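Local coordinates for protein pectate lyase (Paenibacillus sp. 0602, PDB 5GT5) that cleaves polygalacturonate and methylated pectins by endo-acting elimination, probably with calcium as cofactor, at residues Asp38-Lys50 with Lys93-Phe105. The protein carries 1 engineered substitution. Residues are numbered along the deposited sequence; the frame is centred on the assembly and turned at random.
Sequences DLALALKKNSGVK and KITVDGFNGLTIF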
loop_
_atom_site.group_PDB
_atom_site.type_symbol
_atom_site.label_atom_id
_atom_site.label_comp_id
_atom_site.label_asym_id
_atom_site.label_seq_id
_atom_site.Cartn_x
_atom_site.Cartn_y
_atom_site.Cartn_z
ATOM N N ASP A 38 11.640 22.776 15.507
ATOM C CA ASP A 38 11.502 21.375 15.904
ATOM C C ASP A 38 10.704 20.616 14.866
ATOM O O ASP A 38 11.074 19.511 14.491
ATOM C CB ASP A 38 10.775 21.217 17.242
ATOM C CG ASP A 38 11.511 21.842 18.412
ATOM O OD1 ASP A 38 12.763 22.028 18.374
ATOM O OD2 ASP A 38 10.795 22.131 19.393
ATOM N N LEU A 39 9.617 21.205 14.367
ATOM C CA LEU A 39 8.799 20.501 13.390
ATOM C C LEU A 39 9.565 20.312 12.078
ATOM O O LEU A 39 9.511 19.238 11.453
ATOM C CB LEU A 39 7.518 21.279 13.126
ATOM C CG LEU A 39 6.460 20.522 12.299
ATOM C CD1 LEU A 39 6.006 19.266 13.014
ATOM C CD2 LEU A 39 5.242 21.432 12.036
ATOM N N ALA A 40 10.254 21.359 11.639
ATOM C CA ALA A 40 11.027 21.297 10.421
ATOM C C ALA A 40 12.104 20.224 10.487
ATOM O O ALA A 40 12.334 19.487 9.516
ATOM C CB ALA A 40 11.630 22.622 10.112
ATOM N N LEU A 41 12.761 20.118 11.636
ATOM C CA LEU A 41 13.777 19.087 11.783
ATOM C C LEU A 41 13.176 17.692 11.799
ATOM O O LEU A 41 13.725 16.782 11.169
ATOM C CB LEU A 41 14.584 19.322 13.054
ATOM C CG LEU A 41 15.496 20.548 13.010
ATOM C CD1 LEU A 41 16.139 20.793 14.395
ATOM C CD2 LEU A 41 16.564 20.389 11.940
ATOM N N ALA A 42 12.037 17.520 12.474
ATOM C CA ALA A 42 11.394 16.219 12.602
ATOM C C ALA A 42 10.839 15.698 11.275
ATOM O O ALA A 42 10.928 14.496 11.005
ATOM C CB ALA A 42 10.284 16.301 13.612
ATOM N N LEU A 43 10.267 16.602 10.464
ATOM C CA LEU A 43 9.562 16.208 9.241
ATOM C C LEU A 43 10.394 16.359 7.972
ATOM O O LEU A 43 9.884 16.184 6.869
ATOM C CB LEU A 43 8.223 16.945 9.119
ATOM C CG LEU A 43 7.203 16.531 10.166
ATOM C CD1 LEU A 43 5.938 17.370 9.905
ATOM C CD2 LEU A 43 6.887 15.015 10.145
ATOM N N LYS A 44 11.679 16.667 8.121
ATOM C CA LYS A 44 12.609 16.733 6.974
ATOM C C LYS A 44 12.655 15.374 6.292
ATOM O O LYS A 44 12.688 14.347 6.979
ATOM C CB LYS A 44 14.022 17.125 7.441
ATOM C CG LYS A 44 14.980 17.434 6.289
ATOM C CD LYS A 44 16.323 17.931 6.835
ATOM C CE LYS A 44 17.302 18.228 5.704
ATOM N NZ LYS A 44 16.844 19.343 4.868
ATOM N N LYS A 45 12.616 15.368 4.965
ATOM C CA LYS A 45 12.673 14.102 4.222
ATOM C C LYS A 45 13.854 13.256 4.698
ATOM O O LYS A 45 14.968 13.755 4.901
ATOM C CB LYS A 45 12.772 14.389 2.714
ATOM C CG LYS A 45 12.780 13.156 1.835
ATOM C CD LYS A 45 12.869 13.589 0.363
ATOM C CE LYS A 45 13.088 12.383 -0.553
ATOM N NZ LYS A 45 13.389 12.803 -1.958
ATOM N N ASN A 46 13.569 11.966 4.920
ATOM C CA ASN A 46 14.556 10.996 5.382
ATOM C C ASN A 46 15.086 11.213 6.773
ATOM O O ASN A 46 16.156 10.696 7.127
ATOM C CB ASN A 46 15.659 10.771 4.338
ATOM C CG ASN A 46 15.146 10.078 3.110
ATOM O OD1 ASN A 46 14.325 9.176 3.224
ATOM N ND2 ASN A 46 15.628 10.474 1.942
ATOM N N SER A 47 14.325 11.932 7.592
ATOM C CA SER A 47 14.736 12.124 8.973
ATOM C C SER A 47 14.688 10.808 9.748
ATOM O O SER A 47 15.359 10.675 10.799
ATOM C CB SER A 47 13.820 13.133 9.659
ATOM O OG SER A 47 12.550 12.550 9.923
ATOM N N GLY A 48 13.842 9.883 9.290
ATOM C CA GLY A 48 13.648 8.605 9.978
ATOM C C GLY A 48 12.780 8.662 11.223
ATOM O O GLY A 48 12.590 7.654 11.933
ATOM N N VAL A 49 12.231 9.841 11.492
ATOM C CA VAL A 49 11.421 10.011 12.692
ATOM C C VAL A 49 10.139 9.216 12.552
ATOM O O VAL A 49 9.540 9.203 11.467
ATOM C CB VAL A 49 11.145 11.501 12.927
ATOM C CG1 VAL A 49 10.065 11.724 13.975
ATOM C CG2 VAL A 49 12.419 12.186 13.338
ATOM N N LYS A 50 9.739 8.523 13.618
ATOM C CA LYS A 50 8.554 7.675 13.648
ATOM C C LYS A 50 7.362 8.318 14.328
ATOM O O LYS A 50 6.233 8.111 13.864
ATOM C CB LYS A 50 8.896 6.362 14.363
ATOM C CG LYS A 50 9.945 5.520 13.642
ATOM C CD LYS A 50 9.222 4.842 12.468
ATOM C CE LYS A 50 10.076 4.534 11.288
ATOM N NZ LYS A 50 9.163 3.930 10.240
ATOM N N LYS A 93 3.557 26.166 3.545
ATOM C CA LYS A 93 3.183 24.825 3.109
ATOM C C LYS A 93 4.245 23.872 3.626
ATOM O O LYS A 93 5.432 24.065 3.370
ATOM C CB LYS A 93 3.107 24.726 1.588
ATOM C CG LYS A 93 2.658 23.346 1.154
ATOM C CD LYS A 93 2.660 23.180 -0.357
ATOM C CE LYS A 93 1.412 23.774 -0.945
ATOM N NZ LYS A 93 1.345 23.519 -2.424
ATOM N N ILE A 94 3.813 22.857 4.374
ATOM C CA ILE A 94 4.730 21.891 4.983
ATOM C C ILE A 94 4.544 20.570 4.280
ATOM O O ILE A 94 3.446 20.001 4.294
ATOM C CB ILE A 94 4.449 21.737 6.475
ATOM C CG1 ILE A 94 4.546 23.100 7.197
ATOM C CG2 ILE A 94 5.415 20.727 7.047
ATOM C CD1 ILE A 94 3.910 23.145 8.554
ATOM N N THR A 95 5.601 20.106 3.608
ATOM C CA THR A 95 5.503 18.901 2.790
ATOM C C THR A 95 6.190 17.718 3.456
ATOM O O THR A 95 7.429 17.706 3.580
ATOM C CB THR A 95 6.096 19.111 1.386
ATOM O OG1 THR A 95 5.374 20.160 0.734
ATOM C CG2 THR A 95 5.936 17.853 0.546
ATOM N N VAL A 96 5.385 16.726 3.835
ATOM C CA VAL A 96 5.845 15.471 4.400
ATOM C C VAL A 96 6.046 14.532 3.237
ATOM O O VAL A 96 5.055 14.092 2.618
ATOM C CB VAL A 96 4.756 14.916 5.344
ATOM C CG1 VAL A 96 5.115 13.562 5.904
ATOM C CG2 VAL A 96 4.501 15.906 6.507
ATOM N N ASP A 97 7.311 14.229 2.926
ATOM C CA ASP A 97 7.673 13.575 1.668
ATOM C C ASP A 97 8.482 12.310 1.936
ATOM O O ASP A 97 9.482 12.334 2.658
ATOM C CB ASP A 97 8.524 14.546 0.825
ATOM C CG ASP A 97 8.762 14.071 -0.606
ATOM O OD1 ASP A 97 8.389 12.942 -0.976
ATOM O OD2 ASP A 97 9.348 14.862 -1.377
ATOM N N GLY A 98 8.015 11.186 1.421
ATOM C CA GLY A 98 8.832 9.988 1.459
ATOM C C GLY A 98 8.868 9.262 2.788
ATOM O O GLY A 98 9.786 8.474 3.026
ATOM N N PHE A 99 7.904 9.495 3.676
ATOM C CA PHE A 99 7.852 8.812 4.958
ATOM C C PHE A 99 7.191 7.448 4.855
ATOM O O PHE A 99 6.276 7.265 4.045
ATOM C CB PHE A 99 7.154 9.691 6.010
ATOM C CG PHE A 99 8.070 10.729 6.590
ATOM C CD1 PHE A 99 8.297 11.919 5.900
ATOM C CD2 PHE A 99 8.774 10.494 7.772
ATOM C CE1 PHE A 99 9.221 12.878 6.401
ATOM C CE2 PHE A 99 9.691 11.441 8.272
ATOM C CZ PHE A 99 9.886 12.655 7.591
ATOM N N ASN A 100 7.698 6.474 5.604
ATOM C CA ASN A 100 7.033 5.189 5.749
ATOM C C ASN A 100 6.870 4.827 7.206
ATOM O O ASN A 100 7.826 4.431 7.886
ATOM C CB ASN A 100 7.765 4.052 5.066
ATOM C CG ASN A 100 7.007 2.730 5.211
ATOM O OD1 ASN A 100 5.786 2.694 5.197
ATOM N ND2 ASN A 100 7.741 1.665 5.486
ATOM N N GLY A 101 5.667 5.016 7.707
ATOM C CA GLY A 101 5.374 4.674 9.074
ATOM C C GLY A 101 5.659 5.855 9.965
ATOM O O GLY A 101 6.736 5.965 10.551
ATOM N N LEU A 102 4.686 6.743 10.088
ATOM C CA LEU A 102 4.860 7.987 10.823
ATOM C C LEU A 102 3.571 8.306 11.546
ATOM O O LEU A 102 2.503 8.226 10.949
ATOM C CB LEU A 102 5.211 9.109 9.840
ATOM C CG LEU A 102 5.186 10.537 10.392
ATOM C CD1 LEU A 102 6.312 10.787 11.397
ATOM C CD2 LEU A 102 5.258 11.541 9.239
ATOM N N THR A 103 3.655 8.674 12.818
ATOM C CA THR A 103 2.510 9.179 13.571
ATOM C C THR A 103 2.770 10.594 14.047
ATOM O O THR A 103 3.807 10.876 14.696
ATOM C CB THR A 103 2.211 8.293 14.786
ATOM O OG1 THR A 103 1.900 6.982 14.300
ATOM C CG2 THR A 103 1.003 8.820 15.604
ATOM N N ILE A 104 1.821 11.485 13.760
ATOM C CA ILE A 104 1.865 12.866 14.251
ATOM C C ILE A 104 0.648 13.075 15.128
ATOM O O ILE A 104 -0.467 12.812 14.694
ATOM C CB ILE A 104 1.871 13.896 13.057
ATOM C CG1 ILE A 104 2.947 13.534 12.022
ATOM C CG2 ILE A 104 1.991 15.313 13.586
ATOM C CD1 ILE A 104 2.868 14.378 10.717
ATOM N N PHE A 105 0.821 13.550 16.350
ATOM C CA PHE A 105 -0.300 13.687 17.254
ATOM C C PHE A 105 -0.008 14.748 18.293
ATOM O O PHE A 105 1.130 15.239 18.378
ATOM C CB PHE A 105 -0.633 12.339 17.942
ATOM C CG PHE A 105 0.232 12.029 19.149
ATOM C CD1 PHE A 105 1.559 11.605 18.978
ATOM C CD2 PHE A 105 -0.288 12.141 20.426
ATOM C CE1 PHE A 105 2.356 11.334 20.089
ATOM C CE2 PHE A 105 0.506 11.858 21.544
ATOM C CZ PHE A 105 1.823 11.464 21.364
HETATM O O HOH W 1 9.372 15.836 4.168
HETATM O O HOH W 2 11.224 14.621 -3.147
HETATM O O HOH W 3 11.055 10.569 4.784
HETATM O O HOH W 4 12.226 8.223 1.708
HETATM O O HOH W 5 8.784 7.354 9.657
#
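Lys50 reaches back over the corner of the chain at Gly101 and ties the two segments together. CB points away from the 93-105 segment. The bend at chi2 (-77°) then turns the chain back beyond CG, and CD comes to rest 3.3 Å from Gly101 O. CE stays beside the same oxygen. At the tip, NZ donates to Asn100 O at 2.8 Å and, at a longer 3.2 Å, to Gly101 O. Both bonds lie in the carbonyl planes, and the one to Gly101 O uses a lone pair. A methionine in its place would probably leave these two carbonyls without their charged donor and the corner less firmly held. The backbone of Lys50 is also engaged: its O receives Thr103 N at 2.8 Å in a nearly straight bond.

Leu43 fills the angle between the two strands. Its chi1 (-68°) puts CG beside the backbone N, and chi2 (179°) then directs CD1 to Val96 and CD2 to Leu102 and Ile104. CD1 meets Val96 CG2 at 4.0 Å, while CD2 touches Leu102 CD2 and, tip to tip, Ile104 CD1.

The Phe99 ring slots under the turn 44-47. Leu43 O, Ser47 OG and Val49 O line its edge. Water 3 sits 3.2 Å above the ring plane, over its centre, and links Asn46 N to Asp97 O. Ser47 OG donates to Ala42 O at 2.8 Å and accepts from Val49 N, closing an ST turn. Lys45 lies alongside Asp97, and a water joins NZ to OD2; Arg121 forms the salt bridge to that carboxylate.

Strands 92-97 and 102-106 belong to different sheets, and helix 36-43 packs into the bend between them. This is consistent with a helix capping the end of the right-handed parallel beta-helix of polysaccharide lyase family 1.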